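Local coordinates for lactaldehyde dehydrogenase (Methanocaldococcus jannaschii, PDB 3PQA), which oxidises lactaldehyde to lactate with NAD as the preferred cofactor, a step in the biosynthesis of coenzyme F420, and works as a homotetramer, at residues 174-177 / 178-182; 227-230 / 231-235; 281-285 / 286-290; 315-319 / 320-324. One frame throughout, in Å; residues are numbered along the deposited sequence.

Interaction 1 (174-177 / 178-182)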
loop_
_atom_site.group_PDB
_atom_site.type_symbol
_atom_site.label_atom_id
_atom_site.label_comp_id
_atom_site.label_asym_id
_atom_site.label_seq_id
_atom_site.Cartn_x
_atom_site.Cartn_y
_atom_site.Cartn_z
ATOM N N ILE B 174 -10.770 -30.280 18.338
ATOM C CA ILE B 174 -12.036 -30.990 18.121
ATOM C C ILE B 174 -13.200 -30.052 18.452
ATOM O O ILE B 174 -14.186 -29.997 17.716
ATOM C CB ILE B 174 -12.102 -32.325 18.930
ATOM C CG1 ILE B 174 -11.137 -33.347 18.319
ATOM C CG2 ILE B 174 -13.516 -32.881 18.944
ATOM C CD1 ILE B 174 -10.762 -34.504 19.272
ATOM N N GLU B 175 -13.054 -29.283 19.530
ATOM C CA GLU B 175 -14.063 -28.290 19.893
ATOM C C GLU B 175 -14.197 -27.180 18.853
ATOM O O GLU B 175 -15.312 -26.761 18.533
ATOM C CB GLU B 175 -13.804 -27.705 21.276
ATOM C CG GLU B 175 -14.112 -28.682 22.444
ATOM C CD GLU B 175 -15.421 -29.441 22.263
ATOM O OE1 GLU B 175 -16.501 -28.808 22.208
ATOM O OE2 GLU B 175 -15.364 -30.684 22.149
ATOM N N LEU B 176 -13.060 -26.712 18.336
ATOM C CA LEU B 176 -13.083 -25.672 17.298
ATOM C C LEU B 176 -13.752 -26.196 16.027
ATOM O O LEU B 176 -14.492 -25.460 15.368
ATOM C CB LEU B 176 -11.673 -25.146 17.007
ATOM C CG LEU B 176 -11.536 -24.080 15.907
ATOM C CD1 LEU B 176 -12.307 -22.808 16.271
ATOM C CD2 LEU B 176 -10.064 -23.770 15.656
ATOM N N ALA B 177 -13.494 -27.461 15.688
ATOM C CA ALA B 177 -14.078 -28.095 14.501
ATOM C C ALA B 177 -15.610 -28.138 14.575
ATOM O O ALA B 177 -16.293 -27.839 13.585
ATOM C CB ALA B 177 -13.502 -29.498 14.298
ATOM N N LYS B 178 -16.138 -28.507 15.748
ATOM C CA LYS B 178 -17.579 -28.443 16.012
ATOM C C LYS B 178 -18.116 -27.015 15.823
ATOM O O LYS B 178 -19.159 -26.817 15.192
ATOM C CB LYS B 178 -17.886 -28.935 17.426
ATOM C CG LYS B 178 -17.636 -30.419 17.637
ATOM C CD LYS B 178 -17.836 -30.756 19.106
ATOM C CE LYS B 178 -17.477 -32.197 19.410
ATOM N NZ LYS B 178 -17.556 -32.420 20.881
ATOM N N ILE B 179 -17.390 -26.033 16.366
ATOM C CA ILE B 179 -17.729 -24.610 16.194
ATOM C C ILE B 179 -17.760 -24.190 14.714
ATOM O O ILE B 179 -18.705 -23.519 14.272
ATOM C CB ILE B 179 -16.770 -23.698 17.015
ATOM C CG1 ILE B 179 -17.153 -23.731 18.498
ATOM C CG2 ILE B 179 -16.762 -22.252 16.484
ATOM C CD1 ILE B 179 -16.118 -23.109 19.425
ATOM N N ILE B 180 -16.743 -24.599 13.954
ATOM C CA ILE B 180 -16.691 -24.331 12.506
ATOM C C ILE B 180 -17.872 -25.008 11.804
ATOM O O ILE B 180 -18.562 -24.378 10.999
ATOM C CB ILE B 180 -15.340 -24.790 11.879
ATOM C CG1 ILE B 180 -14.201 -23.916 12.410
ATOM C CG2 ILE B 180 -15.393 -24.738 10.330
ATOM C CD1 ILE B 180 -12.811 -24.493 12.261
ATOM N N GLU B 181 -18.116 -26.279 12.134
ATOM C CA GLU B 181 -19.280 -27.005 11.612
ATOM C C GLU B 181 -20.600 -26.245 11.865
ATOM O O GLU B 181 -21.427 -26.124 10.969
ATOM C CB GLU B 181 -19.312 -28.428 12.189
ATOM C CG GLU B 181 -20.476 -29.291 11.716
ATOM C CD GLU B 181 -20.520 -30.657 12.387
ATOM O OE1 GLU B 181 -19.447 -31.214 12.716
ATOM O OE2 GLU B 181 -21.641 -31.174 12.583
ATOM N N ASN B 182 -20.793 -25.728 13.077
ATOM C CA ASN B 182 -21.996 -24.944 13.403
ATOM C C ASN B 182 -22.156 -23.701 12.523
ATOM O O ASN B 182 -23.260 -23.385 12.070
ATOM C CB ASN B 182 -21.992 -24.518 14.869
ATOM C CG ASN B 182 -22.154 -25.688 15.821
ATOM O OD1 ASN B 182 -22.716 -26.720 15.466
ATOM N ND2 ASN B 182 -21.651 -25.531 17.036
#
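E175 and K178 meet in a salt bridge on the outer surface of the helix. OE2 of E175 lies 3.1 Å from NZ of K178, which approaches on the syn side of the carboxylate, 16° out of its plane. The glutamate folds at its second torsion (chi2 -44°), and this bend brings the carboxylate round to the extended lysine chain. The lysine's aliphatic part is used as well: its CE passes 4.0 Å from CG2 of I174.

The contacts among L176, I179 and I180 fall on the buried side. CD1 of I180 comes up to CG of L176 at 3.9 Å, while CG2 of I179 stays 4.5 Å from CD1 of L176, a looser touch. These three side chains turn to helix 55-71, where I65 and I69 receive them, and L176 and I180 also reach I151 of helix 145-156.

Backbone bonds run from i+4 to i throughout. The shortest are I180 N to L176 O and E181 N to A177 O, both 2.8 Å.

An i to i+3 ion pair outside and aliphatic residues inside mark an amphipathic helix, here the crossover helix of the beta-alpha-beta unit 160-165, 171-186, 194-196.

Interaction 2 (227-230 / 231-235)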
loop_
_atom_site.group_PDB
_atom_site.type_symbol
_atom_site.label_atom_id
_atom_site.label_comp_id
_atom_site.label_asym_id
_atom_site.label_seq_id
_atom_site.Cartn_x
_atom_site.Cartn_y
_atom_site.Cartn_z
ATOM N N GLU B 227 12.014 -29.105 8.196
ATOM C CA GLU B 227 13.041 -29.432 7.207
ATOM C C GLU B 227 12.616 -30.636 6.349
ATOM O O GLU B 227 12.743 -30.610 5.122
ATOM C CB GLU B 227 14.394 -29.679 7.892
ATOM C CG GLU B 227 15.508 -30.129 6.943
ATOM C CD GLU B 227 16.680 -29.166 6.861
ATOM O OE1 GLU B 227 17.109 -28.655 7.921
ATOM O OE2 GLU B 227 17.203 -28.954 5.736
ATOM N N LEU B 228 12.087 -31.675 6.994
ATOM C CA LEU B 228 11.590 -32.852 6.274
ATOM C C LEU B 228 10.405 -32.514 5.355
ATOM O O LEU B 228 10.285 -33.060 4.261
ATOM C CB LEU B 228 11.215 -33.977 7.257
ATOM C CG LEU B 228 11.313 -35.421 6.756
ATOM C CD1 LEU B 228 12.694 -35.979 7.055
ATOM C CD2 LEU B 228 10.256 -36.289 7.428
ATOM N N ILE B 229 9.539 -31.600 5.788
ATOM C CA ILE B 229 8.448 -31.135 4.922
ATOM C C ILE B 229 9.001 -30.566 3.612
ATOM O O ILE B 229 8.506 -30.931 2.534
ATOM C CB ILE B 229 7.484 -30.155 5.648
ATOM C CG1 ILE B 229 6.692 -30.906 6.729
ATOM C CG2 ILE B 229 6.537 -29.463 4.670
ATOM C CD1 ILE B 229 5.832 -30.018 7.615
ATOM N N THR B 230 10.043 -29.725 3.695
ATOM C CA THR B 230 10.665 -29.153 2.472
ATOM C C THR B 230 11.161 -30.238 1.499
ATOM O O THR B 230 11.167 -30.025 0.278
ATOM C CB THR B 230 11.795 -28.100 2.749
ATOM O OG1 THR B 230 12.957 -28.738 3.291
ATOM C CG2 THR B 230 11.323 -27.016 3.703
ATOM N N LYS B 231 11.523 -31.409 2.033
ATOM C CA LYS B 231 12.028 -32.526 1.218
ATOM C C LYS B 231 10.928 -33.457 0.687
ATOM O O LYS B 231 11.181 -34.275 -0.202
ATOM C CB LYS B 231 13.076 -33.345 1.990
ATOM C CG LYS B 231 14.255 -32.527 2.510
ATOM C CD LYS B 231 15.269 -33.405 3.243
ATOM C CE LYS B 231 16.224 -32.574 4.094
ATOM N NZ LYS B 231 16.827 -31.417 3.350
ATOM N N LYS B 232 9.718 -33.337 1.223
ATOM C CA LYS B 232 8.641 -34.273 0.880
ATOM C C LYS B 232 7.416 -33.631 0.230
ATOM O O LYS B 232 6.607 -34.340 -0.377
ATOM C CB LYS B 232 8.184 -35.042 2.124
ATOM C CG LYS B 232 9.136 -36.122 2.599
ATOM C CD LYS B 232 8.669 -36.698 3.932
ATOM C CE LYS B 232 7.343 -37.453 3.807
ATOM N NZ LYS B 232 7.451 -38.927 3.540
ATOM N N ALA B 233 7.268 -32.311 0.367
ATOM C CA ALA B 233 6.057 -31.623 -0.084
ATOM C C ALA B 233 5.875 -31.618 -1.603
ATOM O O ALA B 233 4.745 -31.706 -2.094
ATOM C CB ALA B 233 6.009 -30.188 0.472
ATOM N N GLY B 234 6.977 -31.519 -2.343
ATOM C CA GLY B 234 6.904 -31.455 -3.801
ATOM C C GLY B 234 6.386 -30.107 -4.272
ATOM O O GLY B 234 6.648 -29.072 -3.642
ATOM N N PHE B 235 5.630 -30.127 -5.366
ATOM C CA PHE B 235 5.132 -28.907 -5.996
ATOM C C PHE B 235 3.910 -28.344 -5.242
ATOM O O PHE B 235 2.770 -28.493 -5.674
ATOM C CB PHE B 235 4.786 -29.200 -7.459
ATOM C CG PHE B 235 4.873 -28.004 -8.379
ATOM C CD1 PHE B 235 4.341 -26.767 -8.014
ATOM C CD2 PHE B 235 5.449 -28.132 -9.639
ATOM C CE1 PHE B 235 4.401 -25.677 -8.883
ATOM C CE2 PHE B 235 5.516 -27.046 -10.507
ATOM C CZ PHE B 235 4.988 -25.822 -10.128
HETATM O O HOH W 1 9.918 -31.418 -1.924
#
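I229 O is gripped by two amides of the following turn. A233 N reaches it at 2.9 Å, almost in line with the C=O bond, whereas K232 N sits above the carbonyl plane at 3.0 Å. Bonding thus shifts towards i+3 as the helix ends, and the amide of K231 makes only weak bonds, to E227 O and L228 O. T230 OG1 donates to E227 O at 2.6 Å. At the exit G234 takes a positive phi of 73°, and a water joins its N to T230 O.

Side chains add less. NZ of K231 lies 3.4 Å from OE2 of E227, a long and weak salt bridge that the lysine reaches by bending at its last torsion (chi4 -49°); K439 holds the other oxygen, OE1. L228 and K232 run side by side, CD2 of the leucine 3.9 Å from CD of the lysine, whose NZ goes on to D206.

E227 and T230 face F235 and G234 of a second subunit. This is the C-terminal end of the crossover helix in the beta-alpha-beta unit 216-220, 223-232, 237-241; I229 lies next to V225, assigned by similarity to NAD binding, and rests on I217 and F219 of the first strand, L240 of the second and V209 of helix 201-210.

Interaction 3 (281-285 / 286-290)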
loop_
_atom_site.group_PDB
_atom_site.type_symbol
_atom_site.label_atom_id
_atom_site.label_comp_id
_atom_site.label_asym_id
_atom_site.label_seq_id
_atom_site.Cartn_x
_atom_site.Cartn_y
_atom_site.Cartn_z
ATOM N N ILE B 281 20.259 -16.043 27.518
ATOM C CA ILE B 281 20.386 -14.628 27.890
ATOM C C ILE B 281 21.872 -14.318 27.827
ATOM O O ILE B 281 22.672 -15.029 28.463
ATOM C CB ILE B 281 19.828 -14.324 29.320
ATOM C CG1 ILE B 281 18.337 -14.673 29.400
ATOM C CG2 ILE B 281 20.078 -12.848 29.724
ATOM C CD1 ILE B 281 17.725 -14.520 30.791
ATOM N N LEU B 282 22.228 -13.308 27.030
ATOM C CA LEU B 282 23.573 -12.745 27.010
ATOM C C LEU B 282 23.548 -11.467 27.837
ATOM O O LEU B 282 22.716 -10.591 27.608
ATOM C CB LEU B 282 24.036 -12.479 25.570
ATOM C CG LEU B 282 23.789 -13.600 24.556
ATOM C CD1 LEU B 282 24.298 -13.196 23.172
ATOM C CD2 LEU B 282 24.463 -14.880 25.022
ATOM N N VAL B 283 24.446 -11.370 28.812
ATOM C CA VAL B 283 24.451 -10.225 29.714
ATOM C C VAL B 283 25.858 -9.652 29.830
ATOM O O VAL B 283 26.834 -10.393 29.908
ATOM C CB VAL B 283 23.829 -10.573 31.110
ATOM C CG1 VAL B 283 24.596 -11.709 31.812
ATOM C CG2 VAL B 283 23.718 -9.326 31.994
ATOM N N ASP B 284 25.956 -8.327 29.802
ATOM C CA ASP B 284 27.257 -7.675 29.941
ATOM C C ASP B 284 27.939 -8.093 31.239
ATOM O O ASP B 284 27.300 -8.102 32.292
ATOM C CB ASP B 284 27.119 -6.159 29.908
ATOM C CG ASP B 284 28.454 -5.475 29.689
ATOM O OD1 ASP B 284 28.787 -5.217 28.519
ATOM O OD2 ASP B 284 29.185 -5.236 30.676
ATOM N N GLU B 285 29.234 -8.412 31.145
ATOM C CA GLU B 285 30.060 -8.787 32.301
ATOM C C GLU B 285 29.878 -7.847 33.474
ATOM O O GLU B 285 29.833 -8.288 34.637
ATOM C CB GLU B 285 31.550 -8.798 31.929
ATOM C CG GLU B 285 31.969 -10.015 31.122
ATOM C CD GLU B 285 33.442 -10.003 30.730
ATOM O OE1 GLU B 285 34.188 -9.115 31.203
ATOM O OE2 GLU B 285 33.842 -10.865 29.921
ATOM N N SER B 286 29.789 -6.557 33.163
ATOM C CA SER B 286 29.791 -5.517 34.183
ATOM C C SER B 286 28.536 -5.569 35.067
ATOM O O SER B 286 28.570 -5.115 36.212
ATOM C CB SER B 286 29.976 -4.122 33.556
ATOM O OG SER B 286 28.734 -3.562 33.155
ATOM N N ILE B 287 27.449 -6.146 34.553
ATOM C CA ILE B 287 26.193 -6.178 35.308
ATOM C C ILE B 287 25.667 -7.600 35.567
ATOM O O ILE B 287 24.556 -7.765 36.088
ATOM C CB ILE B 287 25.072 -5.338 34.623
ATOM C CG1 ILE B 287 24.839 -5.800 33.183
ATOM C CG2 ILE B 287 25.378 -3.833 34.696
ATOM C CD1 ILE B 287 23.426 -5.510 32.683
ATOM N N ALA B 288 26.474 -8.600 35.204
ATOM C CA ALA B 288 26.040 -9.996 35.184
ATOM C C ALA B 288 25.638 -10.512 36.565
ATOM O O ALA B 288 24.593 -11.150 36.712
ATOM C CB ALA B 288 27.107 -10.881 34.568
ATOM N N ASP B 289 26.461 -10.239 37.575
ATOM C CA ASP B 289 26.132 -10.667 38.936
ATOM C C ASP B 289 24.813 -10.090 39.443
ATOM O O ASP B 289 24.014 -10.819 40.034
ATOM C CB ASP B 289 27.255 -10.329 39.928
ATOM C CG ASP B 289 28.550 -11.060 39.626
ATOM O OD1 ASP B 289 28.520 -12.197 39.112
ATOM O OD2 ASP B 289 29.614 -10.491 39.942
ATOM N N LYS B 290 24.595 -8.790 39.243
ATOM C CA LYS B 290 23.377 -8.156 39.721
ATOM C C LYS B 290 22.173 -8.692 38.971
ATOM O O LYS B 290 21.140 -8.979 39.575
ATOM C CB LYS B 290 23.436 -6.644 39.558
ATOM C CG LYS B 290 24.421 -5.953 40.465
ATOM C CD LYS B 290 24.296 -4.431 40.303
ATOM C CE LYS B 290 24.452 -4.007 38.834
ATOM N NZ LYS B 290 23.386 -3.048 38.453
HETATM O O HOH W 2 28.976 -8.600 37.250
#
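V283 sets one methyl against I287 at the end of the turn and the other against A288, the first residue of the helix. CG1 meets CB of A288 at 3.8 Å, and CG2 touches CG1 of I287 at 3.9 Å. CG1 of I287 stands between its own backbone N and carbonyl carbon (chi1 56°), which lays the ethyl arm back across the valine. This is the close-packed side, entirely aliphatic, and I287 goes on to L256 and V250.

Away from it the contact becomes polar. D284 OD2 accepts from S286 N at 2.9 Å, on the anti side of the carboxylate and 25° out of its plane; OG of the serine lies 3.0 Å from the same oxygen, though its proton has another acceptor in range. This is an Asx turn with the aspartate in the lead. Its own carbonyl takes I287 N at 3.0 Å, the amide standing above the carbonyl plane. With an alanine at D284 the S286 amide would probably lose its side-chain acceptor, leaving the backbone bond from I287 N to hold the turn. The helix starts loosely, A288 N making only a weak bond to E285 O. On the solvent side the E285 and S286 side chains are exposed, and a water bridges E285 O to D289 N.

Strand 278-284 thus hands over to helix 288-300 within three residues. The strand lies between strands 246-250 and 373-379, parallel to both, and the new helix is fixed to the second of these where D289 forms a salt bridge with R378.

Interaction 4 (315-319 / 320-324)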
loop_
_atom_site.group_PDB
_atom_site.type_symbol
_atom_site.label_atom_id
_atom_site.label_comp_id
_atom_site.label_asym_id
_atom_site.label_seq_id
_atom_site.Cartn_x
_atom_site.Cartn_y
_atom_site.Cartn_z
ATOM N N GLY B 315 2.976 -24.716 34.669
ATOM C CA GLY B 315 2.462 -26.087 34.647
ATOM C C GLY B 315 3.484 -27.078 34.110
ATOM O O GLY B 315 4.667 -26.745 33.946
ATOM N N PRO B 316 3.038 -28.309 33.820
ATOM C CA PRO B 316 3.960 -29.337 33.355
ATOM C C PRO B 316 4.372 -29.168 31.884
ATOM O O PRO B 316 3.709 -28.443 31.122
ATOM C CB PRO B 316 3.129 -30.607 33.489
ATOM C CG PRO B 316 1.730 -30.136 33.169
ATOM C CD PRO B 316 1.637 -28.776 33.812
ATOM N N LEU B 317 5.454 -29.842 31.507
ATOM C CA LEU B 317 5.787 -30.053 30.101
ATOM C C LEU B 317 4.787 -31.033 29.481
ATOM O O LEU B 317 4.060 -31.729 30.195
ATOM C CB LEU B 317 7.225 -30.559 29.952
ATOM C CG LEU B 317 8.313 -29.624 30.501
ATOM C CD1 LEU B 317 9.686 -30.232 30.285
ATOM C CD2 LEU B 317 8.225 -28.246 29.834
ATOM N N ILE B 318 4.751 -31.085 28.152
ATOM C CA ILE B 318 3.666 -31.774 27.455
ATOM C C ILE B 318 3.700 -33.299 27.609
ATOM O O ILE B 318 2.688 -33.960 27.381
ATOM C CB ILE B 318 3.627 -31.398 25.958
ATOM C CG1 ILE B 318 2.265 -31.770 25.345
ATOM C CG2 ILE B 318 4.792 -32.066 25.219
ATOM C CD1 ILE B 318 1.042 -31.066 25.991
ATOM N N SER B 319 4.856 -33.846 27.980
ATOM C CA SER B 319 5.005 -35.291 28.154
ATOM C C SER B 319 6.146 -35.609 29.106
ATOM O O SER B 319 7.085 -34.810 29.253
ATOM C CB SER B 319 5.259 -35.981 26.807
ATOM O OG SER B 319 6.589 -35.762 26.360
ATOM N N VAL B 320 6.061 -36.777 29.748
ATOM C CA VAL B 320 7.150 -37.284 30.580
ATOM C C VAL B 320 8.392 -37.522 29.721
ATOM O O VAL B 320 9.500 -37.183 30.135
ATOM C CB VAL B 320 6.752 -38.591 31.312
ATOM C CG1 VAL B 320 7.844 -39.017 32.280
ATOM C CG2 VAL B 320 5.464 -38.387 32.060
ATOM N N GLU B 321 8.188 -38.089 28.527
ATOM C CA GLU B 321 9.256 -38.337 27.545
ATOM C C GLU B 321 10.095 -37.077 27.301
ATOM O O GLU B 321 11.331 -37.115 27.344
ATOM C CB GLU B 321 8.674 -38.827 26.210
ATOM C CG GLU B 321 9.673 -39.602 25.343
ATOM C CD GLU B 321 9.322 -39.654 23.849
ATOM O OE1 GLU B 321 8.131 -39.787 23.476
ATOM O OE2 GLU B 321 10.262 -39.589 23.030
ATOM N N HIS B 322 9.417 -35.963 27.052
ATOM C CA HIS B 322 10.117 -34.724 26.803
ATOM C C HIS B 322 10.862 -34.253 28.049
ATOM O O HIS B 322 12.013 -33.866 27.975
ATOM C CB HIS B 322 9.166 -33.640 26.292
ATOM C CG HIS B 322 9.876 -32.398 25.887
ATOM N ND1 HIS B 322 10.866 -32.400 24.934
ATOM C CD2 HIS B 322 9.783 -31.127 26.335
ATOM C CE1 HIS B 322 11.356 -31.181 24.814
ATOM N NE2 HIS B 322 10.707 -30.389 25.645
ATOM N N ALA B 323 10.193 -34.310 29.189
ATOM C CA ALA B 323 10.787 -33.903 30.463
ATOM C C ALA B 323 12.068 -34.693 30.775
ATOM O O ALA B 323 13.047 -34.126 31.258
ATOM C CB ALA B 323 9.771 -34.057 31.581
ATOM N N GLU B 324 12.053 -35.993 30.478
ATOM C CA GLU B 324 13.207 -36.867 30.704
ATOM C C GLU B 324 14.354 -36.474 29.786
ATOM O O GLU B 324 15.507 -36.430 30.201
ATOM C CB GLU B 324 12.831 -38.342 30.487
ATOM C CG GLU B 324 11.859 -38.886 31.532
ATOM C CD GLU B 324 11.320 -40.285 31.214
ATOM O OE1 GLU B 324 11.252 -40.665 30.021
ATOM O OE2 GLU B 324 10.947 -40.997 32.175
#
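L317 is the first residue of 315-319 to touch the helix. Its CD1 lies 3.8 Å from CA of A323 and 4.0 Å from that residue's CB. The same methyl comes obliquely to the H322 ring, 4.1 Å from CD2. The leucine's backbone is bonded to A349, and its side chain also meets A271 and Q273. The side chain of I318 ends on F140, while its amide goes to the side chain of Q273.

S319 follows as the N-cap of helix 320-335. OG sits between the backbone N and the carbonyl carbon (chi1 75°), a setting that aims it over the open first turn, where it accepts from H322 N at 2.9 Å with an N-H...O angle of 159°. This is the classic serine N-cap, in which a hydroxyl takes up a main-chain amide that has no preceding turn to bond to. A valine in its place would probably leave that amide without its capping acceptor and the start of the helix less firmly held. The same OG lies 3.3 Å from CB of H322, the residue whose amide it caps. S319 O accepts A323 N at 3.1 Å, the first i+4 bond of the helix.

Beyond the cap, the H322 ring is held at its far end by NE2, which bonds to F370 O, and it meets W325 with the two planes about 25° apart. V320 and A323 pack on R346 of strand 346-347.

Overall arrangement
All four contacts are local and follow in chain order without touching; the closest pair, interactions 1 and 4, keeps its nearest atoms about 14 Å apart. Interactions 1 and 2 lie on crossover helices flanking the same mixed sheet, one in mid-helix with regular bonds and the other at a weakly bonded C-terminal end beside a second subunit. Interactions 3 and 4 both start helices: the first leaves a strand of the other mixed sheet through an aspartate-led turn, the second leaves a loop through a serine cap. Interaction 3 is the most buried, and interactions 1 and 3 lie on opposite sides of the chain's centre. Ion pairs between the segments occur only in interactions 1 and 2.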